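Local structure of secretion activator protein, hypothetical (Brucella abortus bv. 1 str. 9-941, 7DNP) at residues Thr86-Ile91 / Asp136-Trp141; Ala90-Pro95 / Thr156-Arg161; Gln103-Val108 / Ile131-Asp136. The protein is an autolysin of the bacterial type IV secretion system, a glycosyl hydrolase family 108 muramidase that probably cleaves the glycan strands of peptidoglycan. All coordinates share one frame; numbering follows the deposited sequence.

Contact 1. Residues Thr86-Ile91 / Asp136-Trp141. With H9U ((2R)-2-[[(2S)-2-[[(2R)-2-[(2R,3S,4R,5R,6S)-5-acetamido-3-[(2S,3R,4R,5S,6R)-3-acetamido-6-(hydroxymethyl)-4,5-bis(oxidanyl)oxan-2-yl]oxy-2-(hydroxymethyl)-6-oxidanyl-oxan-4-yl]oxypropanoyl]amino]propanoyl]amino]pentanedioic acid), chain B.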
loop_
_atom_site.group_PDB
_atom_site.type_symbol
_atom_site.label_atom_id
_atom_site.label_comp_id
_atom_site.label_asym_id
_atom_site.label_seq_id
_atom_site.Cartn_x
_atom_site.Cartn_y
_atom_site.Cartn_z
ATOM N N THR A 86 -4.306 4.312 -0.392
ATOM C CA THR A 86 -3.216 4.283 -1.359
ATOM C C THR A 86 -1.998 3.563 -0.793
ATOM O O THR A 86 -1.318 2.820 -1.512
ATOM C CB THR A 86 -2.871 5.710 -1.774
ATOM O OG1 THR A 86 -4.057 6.350 -2.264
ATOM C CG2 THR A 86 -1.806 5.718 -2.860
ATOM N N LEU A 87 -1.724 3.752 0.501
ATOM C CA LEU A 87 -0.586 3.088 1.135
ATOM C C LEU A 87 -0.728 1.571 1.093
ATOM O O LEU A 87 0.225 0.858 0.753
ATOM C CB LEU A 87 -0.435 3.567 2.579
ATOM C CG LEU A 87 0.554 2.795 3.458
ATOM C CD1 LEU A 87 1.979 2.958 2.957
ATOM C CD2 LEU A 87 0.434 3.241 4.912
ATOM N N ASP A 88 -1.901 1.049 1.454
ATOM C CA ASP A 88 -2.036 -0.405 1.475
ATOM C C ASP A 88 -1.917 -0.995 0.077
ATOM O O ASP A 88 -1.262 -2.028 -0.109
ATOM C CB ASP A 88 -3.355 -0.833 2.109
ATOM C CG ASP A 88 -3.418 -2.334 2.304
ATOM O OD1 ASP A 88 -2.802 -2.825 3.268
ATOM O OD2 ASP A 88 -4.042 -3.028 1.471
ATOM N N PHE A 89 -2.553 -0.363 -0.914
ATOM C CA PHE A 89 -2.370 -0.760 -2.307
ATOM C C PHE A 89 -0.890 -0.730 -2.681
ATOM O O PHE A 89 -0.374 -1.667 -3.304
ATOM C CB PHE A 89 -3.202 0.170 -3.203
ATOM C CG PHE A 89 -3.498 -0.366 -4.587
ATOM C CD1 PHE A 89 -2.861 -1.491 -5.088
ATOM C CD2 PHE A 89 -4.416 0.291 -5.398
ATOM C CE1 PHE A 89 -3.141 -1.958 -6.365
ATOM C CE2 PHE A 89 -4.701 -0.171 -6.674
ATOM C CZ PHE A 89 -4.060 -1.301 -7.157
ATOM N N ALA A 90 -0.181 0.322 -2.261
ATOM C CA ALA A 90 1.249 0.419 -2.538
ATOM C C ALA A 90 2.022 -0.714 -1.878
ATOM O O ALA A 90 2.962 -1.257 -2.468
ATOM C CB ALA A 90 1.787 1.772 -2.068
ATOM N N ILE A 91 1.656 -1.078 -0.648
ATOM C CA ILE A 91 2.366 -2.161 0.030
ATOM C C ILE A 91 2.162 -3.472 -0.715
ATOM O O ILE A 91 3.100 -4.259 -0.897
ATOM C CB ILE A 91 1.910 -2.268 1.496
ATOM C CG1 ILE A 91 2.432 -1.078 2.305
ATOM C CG2 ILE A 91 2.375 -3.594 2.108
ATOM C CD1 ILE A 91 1.845 -0.988 3.706
ATOM N N ASP A 136 -12.410 -0.113 -5.478
ATOM C CA ASP A 136 -13.077 -0.840 -6.558
ATOM C C ASP A 136 -12.116 -1.092 -7.711
ATOM O O ASP A 136 -12.042 -2.205 -8.246
ATOM C CB ASP A 136 -14.295 -0.060 -7.068
ATOM C CG ASP A 136 -15.462 -0.063 -6.098
ATOM O OD1 ASP A 136 -15.459 -0.830 -5.109
ATOM O OD2 ASP A 136 -16.396 0.728 -6.338
ATOM N N ALA A 137 -11.396 -0.049 -8.133
ATOM C CA ALA A 137 -10.430 -0.195 -9.219
ATOM C C ALA A 137 -9.329 -1.183 -8.860
ATOM O O ALA A 137 -8.793 -1.868 -9.740
ATOM C CB ALA A 137 -9.831 1.169 -9.566
ATOM N N ARG A 138 -8.977 -1.273 -7.576
ATOM C CA ARG A 138 -7.986 -2.251 -7.142
ATOM C C ARG A 138 -8.516 -3.669 -7.302
ATOM O O ARG A 138 -7.811 -4.557 -7.802
ATOM C CB ARG A 138 -7.597 -1.973 -5.690
ATOM C CG ARG A 138 -6.598 -2.948 -5.090
ATOM C CD ARG A 138 -6.293 -2.544 -3.654
ATOM N NE ARG A 138 -5.320 -3.425 -3.019
ATOM C CZ ARG A 138 -4.950 -3.325 -1.750
ATOM N NH1 ARG A 138 -5.477 -2.379 -0.982
ATOM N NH2 ARG A 138 -4.067 -4.174 -1.244
ATOM N N LEU A 139 -9.762 -3.898 -6.880
ATOM C CA LEU A 139 -10.375 -5.216 -7.026
ATOM C C LEU A 139 -10.479 -5.619 -8.490
ATOM O O LEU A 139 -10.189 -6.767 -8.850
ATOM C CB LEU A 139 -11.760 -5.224 -6.379
ATOM C CG LEU A 139 -11.810 -5.471 -4.871
ATOM C CD1 LEU A 139 -13.168 -5.068 -4.307
ATOM C CD2 LEU A 139 -11.509 -6.931 -4.574
ATOM N N ALA A 140 -10.898 -4.687 -9.348
ATOM C CA ALA A 140 -11.006 -4.983 -10.772
ATOM C C ALA A 140 -9.644 -5.318 -11.371
ATOM O O ALA A 140 -9.537 -6.188 -12.245
ATOM C CB ALA A 140 -11.639 -3.798 -11.506
ATOM N N TRP A 141 -8.590 -4.643 -10.908
ATOM C CA TRP A 141 -7.259 -4.921 -11.439
ATOM C C TRP A 141 -6.733 -6.265 -10.942
ATOM O O TRP A 141 -6.108 -7.010 -11.705
ATOM C CB TRP A 141 -6.298 -3.790 -11.074
ATOM C CG TRP A 141 -4.884 -4.050 -11.500
ATOM C CD1 TRP A 141 -4.363 -3.918 -12.760
ATOM C CD2 TRP A 141 -3.807 -4.494 -10.666
ATOM N NE1 TRP A 141 -3.030 -4.252 -12.756
ATOM C CE2 TRP A 141 -2.664 -4.607 -11.484
ATOM C CE3 TRP A 141 -3.700 -4.803 -9.307
ATOM C CZ2 TRP A 141 -1.429 -5.020 -10.987
ATOM C CZ3 TRP A 141 -2.469 -5.212 -8.815
ATOM C CH2 TRP A 141 -1.352 -5.316 -9.654
HETATM C C22 H9U B . 3.453 -8.415 -1.252
HETATM C C24 H9U B . 1.957 -10.355 -1.284
HETATM C C26 H9U B . 3.487 -8.508 0.287
HETATM C C28 H9U B . 2.103 -10.508 0.238
HETATM C C23 H9U B . 3.147 -9.718 -1.887
HETATM C C25 H9U B . 4.655 -6.847 -2.553
HETATM C C27 H9U B . 5.808 -5.853 -2.274
HETATM C C29 H9U B . 5.814 -4.756 -3.269
HETATM C C30 H9U B . 5.809 -5.256 -4.657
HETATM C C31 H9U B . 4.592 -6.166 -4.874
HETATM C C32 H9U B . 3.087 -10.453 -4.263
HETATM C C33 H9U B . 3.486 -7.137 0.888
HETATM C C34 H9U B . 4.523 -6.643 -6.294
HETATM C C35 H9U B . 0.373 -12.027 -2.343
HETATM C C36 H9U B . 1.985 -10.262 -5.298
HETATM C C37 H9U B . 6.597 -5.235 0.148
HETATM C C38 H9U B . 4.457 -10.361 -4.913
HETATM C C39 H9U B . 0.010 -8.913 -6.115
HETATM C C40 H9U B . 0.078 -13.412 -2.908
HETATM C C41 H9U B . 6.220 -4.557 1.464
HETATM C C42 H9U B . 0.623 -8.109 -7.256
HETATM C C43 H9U B . 1.892 -8.113 -9.464
HETATM C C44 H9U B . -1.112 -8.110 -5.486
HETATM C C45 H9U B . 3.389 -8.001 -9.210
HETATM C C46 H9U B . 1.690 -8.893 -10.755
HETATM C C47 H9U B . 1.683 -7.963 -11.967
HETATM C C48 H9U B . 1.430 -8.734 -13.260
HETATM N N18 H9U B . 1.688 -11.717 -1.836
HETATM N N19 H9U B . 5.608 -5.240 -0.922
HETATM N N20 H9U B . 1.069 -9.126 -5.143
HETATM N N21 H9U B . 1.278 -8.830 -8.354
HETATM O O01 H9U B . 4.740 -7.954 -1.724
HETATM O O02 H9U B . 2.337 -9.210 0.867
HETATM O O03 H9U B . 4.662 -7.303 -3.953
HETATM O O04 H9U B . 2.900 -9.418 -3.320
HETATM O O05 H9U B . 3.170 -11.323 0.513
HETATM O O06 H9U B . 6.986 -3.878 -3.063
HETATM O O07 H9U B . 5.739 -4.149 -5.575
HETATM O O08 H9U B . 3.391 -7.304 2.278
HETATM O O09 H9U B . 5.675 -7.382 -6.591
HETATM O O10 H9U B . -0.483 -11.205 -2.323
HETATM O O11 H9U B . 1.863 -11.017 -6.202
HETATM O O12 H9U B . 7.673 -5.730 0.022
HETATM O O13 H9U B . 0.572 -6.922 -7.229
HETATM O O14 H9U B . 4.011 -6.971 -9.589
HETATM O O15 H9U B . 3.999 -8.937 -8.626
HETATM O O16 H9U B . 1.241 -9.980 -13.216
HETATM O O17 H9U B . 1.414 -8.121 -14.362
#

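Contact 2. Residues Ala90-Pro95 / Thr156-Arg161. With H9U ((2R)-2-[[(2S)-2-[[(2R)-2-[(2R,3S,4R,5R,6S)-5-acetamido-3-[(2S,3R,4R,5S,6R)-3-acetamido-6-(hydroxymethyl)-4,5-bis(oxidanyl)oxan-2-yl]oxy-2-(hydroxymethyl)-6-oxidanyl-oxan-4-yl]oxypropanoyl]amino]propanoyl]amino]pentanedioic acid), chain B.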
loop_
_atom_site.group_PDB
_atom_site.type_symbol
_atom_site.label_atom_id
_atom_site.label_comp_id
_atom_site.label_asym_id
_atom_site.label_seq_id
_atom_site.Cartn_x
_atom_site.Cartn_y
_atom_site.Cartn_z
ATOM N N ALA A 90 -0.181 0.322 -2.261
ATOM C CA ALA A 90 1.249 0.419 -2.538
ATOM C C ALA A 90 2.022 -0.714 -1.878
ATOM O O ALA A 90 2.962 -1.257 -2.468
ATOM C CB ALA A 90 1.787 1.772 -2.068
ATOM N N ILE A 91 1.656 -1.078 -0.648
ATOM C CA ILE A 91 2.366 -2.161 0.030
ATOM C C ILE A 91 2.162 -3.472 -0.715
ATOM O O ILE A 91 3.100 -4.259 -0.897
ATOM C CB ILE A 91 1.910 -2.268 1.496
ATOM C CG1 ILE A 91 2.432 -1.078 2.305
ATOM C CG2 ILE A 91 2.375 -3.594 2.108
ATOM C CD1 ILE A 91 1.845 -0.988 3.706
ATOM N N HIS A 92 0.942 -3.700 -1.195
ATOM C CA HIS A 92 0.569 -4.968 -1.809
ATOM C C HIS A 92 1.076 -5.101 -3.240
ATOM O O HIS A 92 1.441 -6.204 -3.663
ATOM C CB HIS A 92 -0.953 -5.106 -1.780
ATOM C CG HIS A 92 -1.448 -6.507 -1.952
ATOM N ND1 HIS A 92 -2.618 -6.800 -2.620
ATOM C CD2 HIS A 92 -0.947 -7.692 -1.532
ATOM C CE1 HIS A 92 -2.816 -8.105 -2.607
ATOM N NE2 HIS A 92 -1.815 -8.671 -1.953
ATOM N N SER A 93 1.113 -4.000 -3.992
ATOM C CA SER A 93 1.364 -4.054 -5.428
ATOM C C SER A 93 2.410 -3.049 -5.890
ATOM O O SER A 93 2.630 -2.920 -7.099
ATOM C CB SER A 93 0.063 -3.822 -6.207
ATOM O OG SER A 93 -0.951 -4.724 -5.795
ATOM N N GLY A 94 3.052 -2.329 -4.976
ATOM C CA GLY A 94 4.051 -1.361 -5.355
ATOM C C GLY A 94 3.481 0.039 -5.473
ATOM O O GLY A 94 2.330 0.235 -5.881
ATOM N N PRO A 95 4.288 1.043 -5.117
ATOM C CA PRO A 95 3.792 2.428 -5.142
ATOM C C PRO A 95 3.403 2.913 -6.523
ATOM O O PRO A 95 2.481 3.726 -6.640
ATOM C CB PRO A 95 4.974 3.238 -4.587
ATOM C CG PRO A 95 5.856 2.251 -3.923
ATOM C CD PRO A 95 5.678 0.959 -4.647
ATOM N N THR A 156 -9.745 -10.114 -1.576
ATOM C CA THR A 156 -11.026 -9.424 -1.459
ATOM C C THR A 156 -11.298 -9.018 -0.019
ATOM O O THR A 156 -11.766 -7.904 0.245
ATOM C CB THR A 156 -12.145 -10.323 -1.988
ATOM O OG1 THR A 156 -11.882 -10.646 -3.358
ATOM C CG2 THR A 156 -13.492 -9.626 -1.891
ATOM N N SER A 157 -10.983 -9.902 0.928
ATOM C CA SER A 157 -11.180 -9.586 2.337
ATOM C C SER A 157 -10.228 -8.483 2.790
ATOM O O SER A 157 -10.610 -7.608 3.577
ATOM C CB SER A 157 -11.001 -10.858 3.171
ATOM O OG SER A 157 -11.051 -10.586 4.556
ATOM N N ARG A 158 -8.993 -8.496 2.284
ATOM C CA ARG A 158 -8.033 -7.452 2.626
ATOM C C ARG A 158 -8.514 -6.083 2.158
ATOM O O ARG A 158 -8.457 -5.104 2.911
ATOM C CB ARG A 158 -6.666 -7.779 2.020
ATOM C CG ARG A 158 -5.674 -6.627 2.080
ATOM C CD ARG A 158 -4.308 -7.042 1.551
ATOM N NE ARG A 158 -3.306 -6.006 1.787
ATOM C CZ ARG A 158 -1.998 -6.237 1.865
ATOM N NH1 ARG A 158 -1.529 -7.472 1.732
ATOM N NH2 ARG A 158 -1.156 -5.233 2.086
ATOM N N VAL A 159 -8.996 -5.993 0.914
ATOM C CA VAL A 159 -9.452 -4.707 0.389
ATOM C C VAL A 159 -10.641 -4.198 1.189
ATOM O O VAL A 159 -10.741 -3.000 1.486
ATOM C CB VAL A 159 -9.784 -4.817 -1.111
ATOM C CG1 VAL A 159 -10.312 -3.485 -1.635
ATOM C CG2 VAL A 159 -8.556 -5.244 -1.901
ATOM N N SER A 160 -11.551 -5.100 1.567
ATOM C CA SER A 160 -12.711 -4.699 2.353
ATOM C C SER A 160 -12.294 -4.076 3.681
ATOM O O SER A 160 -12.850 -3.052 4.097
ATOM C CB SER A 160 -13.626 -5.902 2.585
ATOM O OG SER A 160 -14.781 -5.525 3.315
ATOM N N ARG A 161 -11.308 -4.672 4.356
ATOM C CA ARG A 161 -10.856 -4.130 5.633
ATOM C C ARG A 161 -10.139 -2.800 5.447
ATOM O O ARG A 161 -10.271 -1.893 6.280
ATOM C CB ARG A 161 -9.943 -5.132 6.338
ATOM C CG ARG A 161 -9.690 -4.794 7.793
ATOM C CD ARG A 161 -8.266 -5.151 8.211
ATOM N NE ARG A 161 -7.826 -6.430 7.660
ATOM C CZ ARG A 161 -6.815 -6.566 6.806
ATOM N NH1 ARG A 161 -6.140 -5.497 6.400
ATOM N NH2 ARG A 161 -6.480 -7.770 6.355
HETATM C C22 H9U B . 3.453 -8.415 -1.252
HETATM C C24 H9U B . 1.957 -10.355 -1.284
HETATM C C26 H9U B . 3.487 -8.508 0.287
HETATM C C28 H9U B . 2.103 -10.508 0.238
HETATM C C23 H9U B . 3.147 -9.718 -1.887
HETATM C C25 H9U B . 4.655 -6.847 -2.553
HETATM C C27 H9U B . 5.808 -5.853 -2.274
HETATM C C29 H9U B . 5.814 -4.756 -3.269
HETATM C C30 H9U B . 5.809 -5.256 -4.657
HETATM C C31 H9U B . 4.592 -6.166 -4.874
HETATM C C32 H9U B . 3.087 -10.453 -4.263
HETATM C C33 H9U B . 3.486 -7.137 0.888
HETATM C C34 H9U B . 4.523 -6.643 -6.294
HETATM C C35 H9U B . 0.373 -12.027 -2.343
HETATM C C36 H9U B . 1.985 -10.262 -5.298
HETATM C C37 H9U B . 6.597 -5.235 0.148
HETATM C C38 H9U B . 4.457 -10.361 -4.913
HETATM C C39 H9U B . 0.010 -8.913 -6.115
HETATM C C40 H9U B . 0.078 -13.412 -2.908
HETATM C C41 H9U B . 6.220 -4.557 1.464
HETATM C C42 H9U B . 0.623 -8.109 -7.256
HETATM C C43 H9U B . 1.892 -8.113 -9.464
HETATM C C44 H9U B . -1.112 -8.110 -5.486
HETATM C C45 H9U B . 3.389 -8.001 -9.210
HETATM C C46 H9U B . 1.690 -8.893 -10.755
HETATM C C47 H9U B . 1.683 -7.963 -11.967
HETATM C C48 H9U B . 1.430 -8.734 -13.260
HETATM N N18 H9U B . 1.688 -11.717 -1.836
HETATM N N19 H9U B . 5.608 -5.240 -0.922
HETATM N N20 H9U B . 1.069 -9.126 -5.143
HETATM N N21 H9U B . 1.278 -8.830 -8.354
HETATM O O01 H9U B . 4.740 -7.954 -1.724
HETATM O O02 H9U B . 2.337 -9.210 0.867
HETATM O O03 H9U B . 4.662 -7.303 -3.953
HETATM O O04 H9U B . 2.900 -9.418 -3.320
HETATM O O05 H9U B . 3.170 -11.323 0.513
HETATM O O06 H9U B . 6.986 -3.878 -3.063
HETATM O O07 H9U B . 5.739 -4.149 -5.575
HETATM O O08 H9U B . 3.391 -7.304 2.278
HETATM O O09 H9U B . 5.675 -7.382 -6.591
HETATM O O10 H9U B . -0.483 -11.205 -2.323
HETATM O O11 H9U B . 1.863 -11.017 -6.202
HETATM O O12 H9U B . 7.673 -5.730 0.022
HETATM O O13 H9U B . 0.572 -6.922 -7.229
HETATM O O14 H9U B . 4.011 -6.971 -9.589
HETATM O O15 H9U B . 3.999 -8.937 -8.626
HETATM O O16 H9U B . 1.241 -9.980 -13.216
HETATM O O17 H9U B . 1.414 -8.121 -14.362
#

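Contact 3. Residues Gln103-Val108 / Ile131-Asp136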
loop_
_atom_site.group_PDB
_atom_site.type_symbol
_atom_site.label_atom_id
_atom_site.label_comp_id
_atom_site.label_asym_id
_atom_site.label_seq_id
_atom_site.Cartn_x
_atom_site.Cartn_y
_atom_site.Cartn_z
ATOM N N GLN A 103 -4.450 7.802 -10.017
ATOM C CA GLN A 103 -4.500 8.753 -11.122
ATOM C C GLN A 103 -5.641 8.418 -12.079
ATOM O O GLN A 103 -6.338 9.318 -12.564
ATOM C CB GLN A 103 -3.144 8.777 -11.837
ATOM C CG GLN A 103 -2.055 9.487 -11.009
ATOM C CD GLN A 103 -0.631 9.204 -11.469
ATOM O OE1 GLN A 103 -0.311 8.107 -11.932
ATOM N NE2 GLN A 103 0.240 10.199 -11.320
ATOM N N LYS A 104 -5.861 7.128 -12.341
ATOM C CA LYS A 104 -6.999 6.715 -13.159
ATOM C C LYS A 104 -8.318 7.144 -12.524
ATOM O O LYS A 104 -9.228 7.614 -13.218
ATOM C CB LYS A 104 -6.962 5.199 -13.365
ATOM C CG LYS A 104 -7.968 4.662 -14.377
ATOM C CD LYS A 104 -7.983 3.140 -14.372
ATOM C CE LYS A 104 -8.676 2.579 -15.606
ATOM N NZ LYS A 104 -8.982 1.127 -15.457
ATOM N N VAL A 105 -8.427 7.018 -11.200
ATOM C CA VAL A 105 -9.663 7.366 -10.505
ATOM C C VAL A 105 -9.932 8.865 -10.583
ATOM O O VAL A 105 -11.067 9.291 -10.825
ATOM C CB VAL A 105 -9.605 6.875 -9.048
ATOM C CG1 VAL A 105 -10.616 7.616 -8.191
ATOM C CG2 VAL A 105 -9.839 5.365 -8.986
ATOM N N VAL A 106 -8.902 9.695 -10.374
ATOM C CA VAL A 106 -9.094 11.143 -10.385
ATOM C C VAL A 106 -8.935 11.744 -11.775
ATOM O O VAL A 106 -9.132 12.954 -11.940
ATOM C CB VAL A 106 -8.141 11.837 -9.389
ATOM C CG1 VAL A 106 -8.240 11.186 -8.023
ATOM C CG2 VAL A 106 -6.703 11.809 -9.901
ATOM N N GLY A 107 -8.579 10.940 -12.775
ATOM C CA GLY A 107 -8.596 11.379 -14.158
ATOM C C GLY A 107 -7.399 12.183 -14.624
ATOM O O GLY A 107 -7.564 13.209 -15.290
ATOM N N VAL A 108 -6.189 11.730 -14.299
ATOM C CA VAL A 108 -4.965 12.364 -14.774
ATOM C C VAL A 108 -4.071 11.291 -15.384
ATOM O O VAL A 108 -4.326 10.094 -15.261
ATOM C CB VAL A 108 -4.222 13.133 -13.658
ATOM C CG1 VAL A 108 -5.094 14.253 -13.100
ATOM C CG2 VAL A 108 -3.803 12.195 -12.554
ATOM N N ILE A 131 -11.757 7.087 -2.099
ATOM C CA ILE A 131 -11.459 5.840 -1.398
ATOM C C ILE A 131 -12.248 4.684 -1.999
ATOM O O ILE A 131 -11.698 3.610 -2.271
ATOM C CB ILE A 131 -11.744 5.985 0.107
ATOM C CG1 ILE A 131 -10.743 6.946 0.754
ATOM C CG2 ILE A 131 -11.707 4.615 0.785
ATOM C CD1 ILE A 131 -11.169 7.431 2.128
ATOM N N ASN A 132 -13.554 4.888 -2.213
ATOM C CA ASN A 132 -14.387 3.809 -2.738
ATOM C C ASN A 132 -13.996 3.457 -4.164
ATOM O O ASN A 132 -13.917 2.272 -4.516
ATOM C CB ASN A 132 -15.866 4.191 -2.667
ATOM C CG ASN A 132 -16.443 4.017 -1.276
ATOM O OD1 ASN A 132 -16.292 2.965 -0.660
ATOM N ND2 ASN A 132 -17.094 5.056 -0.768
ATOM N N GLU A 133 -13.739 4.467 -4.999
ATOM C CA GLU A 133 -13.416 4.191 -6.395
ATOM C C GLU A 133 -12.037 3.561 -6.544
ATOM O O GLU A 133 -11.836 2.726 -7.432
ATOM C CB GLU A 133 -13.514 5.471 -7.221
ATOM C CG GLU A 133 -14.950 5.842 -7.547
ATOM C CD GLU A 133 -15.065 7.146 -8.291
ATOM O OE1 GLU A 133 -14.126 7.491 -9.038
ATOM O OE2 GLU A 133 -16.103 7.823 -8.135
ATOM N N LEU A 134 -11.082 3.939 -5.686
ATOM C CA LEU A 134 -9.759 3.324 -5.743
ATOM C C LEU A 134 -9.808 1.868 -5.295
ATOM O O LEU A 134 -9.174 1.002 -5.909
ATOM C CB LEU A 134 -8.768 4.114 -4.889
ATOM C CG LEU A 134 -7.342 3.554 -4.803
ATOM C CD1 LEU A 134 -6.648 3.578 -6.165
ATOM C CD2 LEU A 134 -6.524 4.315 -3.768
ATOM N N CYS A 135 -10.558 1.574 -4.230
ATOM C CA CYS A 135 -10.661 0.190 -3.780
ATOM C C CYS A 135 -11.400 -0.674 -4.802
ATOM O O CYS A 135 -11.051 -1.845 -4.996
ATOM C CB CYS A 135 -11.333 0.138 -2.408
ATOM S SG CYS A 135 -10.296 0.836 -1.073
ATOM N N ASP A 136 -12.410 -0.113 -5.478
ATOM C CA ASP A 136 -13.077 -0.840 -6.558
ATOM C C ASP A 136 -12.116 -1.092 -7.711
ATOM O O ASP A 136 -12.042 -2.205 -8.246
ATOM C CB ASP A 136 -14.295 -0.060 -7.068
ATOM C CG ASP A 136 -15.462 -0.063 -6.098
ATOM O OD1 ASP A 136 -15.459 -0.830 -5.109
ATOM O OD2 ASP A 136 -16.396 0.728 -6.338
#

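Contact 1. Residues Thr86-Ile91 / Asp136-Trp141
D88 and F89, on successive positions of helix 82-93, both receive the long side chain of R138 from helix 127-142. The two helices belong to the all-helical core of this lysozyme-clan muramidase and run nearly parallel here, their segment axes 18° apart but 11.8 Å from each other, a gap wide enough to need large side chains.

D88 takes the guanidinium end. NH1 and NH2 of R138 both donate to the single oxygen D88 OD2, each at 2.9 Å and each moderately bent. That oxygen lies in the guanidinium plane, and NH1 uses its anti lone pair. D88 OD2 also forms a salt bridge with R158 of helix 148-170, so one buried oxygen collects three N-H groups from two arginines, which would probably keep the carboxylate ionised.

F89 takes the aliphatic part of the same arginine. Its ring lies flat under the chain, with R138 CG 3.6 Å from the ring centroid and 9° off the normal, a CH-pi contact over the middle of the face. R138 can reach this far because CG is anti to the backbone N (chi1 178°) and the chain stays extended to NE, which carries the methylenes straight across the ring and sets the guanidinium over F89 CA. A98 and M101 of helix 95-106 also pack on F89. At the rim of the phenyl ring, F89 CZ meets W141 CE3 at 4.1 Å.

I91 closes the segment at the bound muropeptide: its backbone O accepts from H9U N19 at 2.7 Å. W141, one helical turn beyond R138, borders the same ligand, its indole edge pointing W141 CH2 at H9U O13, 3.5 Å away in the ring plane.

Contact 2. Residues Ala90-Pro95 / Thr156-Arg161
H92 NE2 donates to the acetamido oxygen O10 of the muropeptide H9U over 2.9 Å, somewhat bent at 140°, while R158 lies against one face of the same imidazole. The guanidinium stacks on the ring with centres 4.2 Å apart and planes tilted by 29°. The tilt brings one corner closest, R158 NH1 to H92 CD2 at 3.3 Å. On the opposite face the ligand methyl C44 sits 3.3 Å above the ring plane, near the rim. W155 meets the imidazole edge-to-face. Histidine suits this position because a small flat ring can be sandwiched between arginine and ligand and still offer an N-H at its edge.

The C-terminal end of helix 82-93 thus forms one wall of the glycan-binding groove of this lysozyme-clan fold; helix 148-170 packs against it and itself reaches the ligand through W155 NE1. From that helix R158 runs out extended, CG anti to the backbone N, and its polar end is held by D88, which takes up NE in a salt bridge. The in-plane edge of the guanidinium meets the methyl of I91, with R158 NH2 3.9 Å from I91 CG2; an apolar branch fits there beside the flat, weakly hydrated group.

Backbone and side chains of the helix end serve the ligand too. H92 O accepts from H9U N20 at a longer 3.3 Å, and S93 OG lies 3.0 Å from the peptide oxygen H9U O13. G94 then leaves the helix with phi 95°, in a conformation that calls for glycine, and its bare CA lets H9U O07 approach to 3.3 Å.

Contact 3. Residues Gln103-Val108 / Ile131-Asp136
V105, near the C-terminal end of helix 95-106, and the E133-L134 turn of helix 127-142 meet through van der Waals packing, with no hydrogen bond or salt bridge between the two segments. V105 points at the facing helix and divides its two methyls. CG1 lies against the side chain of E133, 3.7 Å from its CB, while CG2 rests on the E133-L134 peptide, 3.7 Å from E133 O, and lies 4.4 Å from L134 CB. A branched residue suits this place because one short side chain fills both positions. It also lets the helices come close: V105 and L134 have their CA atoms only 6.2 Å apart.

L134 itself is turned mostly elsewhere. Its CG stands anti to the backbone N (chi1 178°), and the isobutyl end packs on A85, T86 and F89 of helix 82-93, leaving chiefly its CB and main chain to V105.

The polar element is the carboxylate of E133 beside V105. E133 OE1 comes to 3.6 Å from V105 CG1, and the methylenes of E133 cross V105 at a slant; its other oxygen, OE2, has a long, weak ion pair with R129.

The first helix ends in a Schellman motif: V108 N bonds Q103 O at 3.0 Å, and G107 takes a positive phi (81°), as glycine does readily.

With van der Waals contacts alone between the segments, these two helices of the predicted peptidoglycan domain are held by fit and not by directional bonds: a valine set against a helix backbone, with the apolar stem of a glutamate alongside.

In the fold
Following the chain from the N terminus, helix 82-93 is the first of the helices in these contacts and supplies one partner to both contact 1 and contact 2. Contact 1 joins it to helix 127-142 and closes a loop of 44 residues; contact 2, starting from the same stretch, closes a longer one of 60 by reaching helix 148-170. Contact 3 is nested inside both, with 22 residues between its segments on helix 95-106 and helix 127-142. Contacts 1 and 2 thus tie the glycosyl hydrolase 108 range to the predicted peptidoglycan domain, beside the ligand, and adjoin, their centres about 5 Å apart. Contact 3 stays within the latter range, farther from the ligand, and shares helix 127-142 with contact 1.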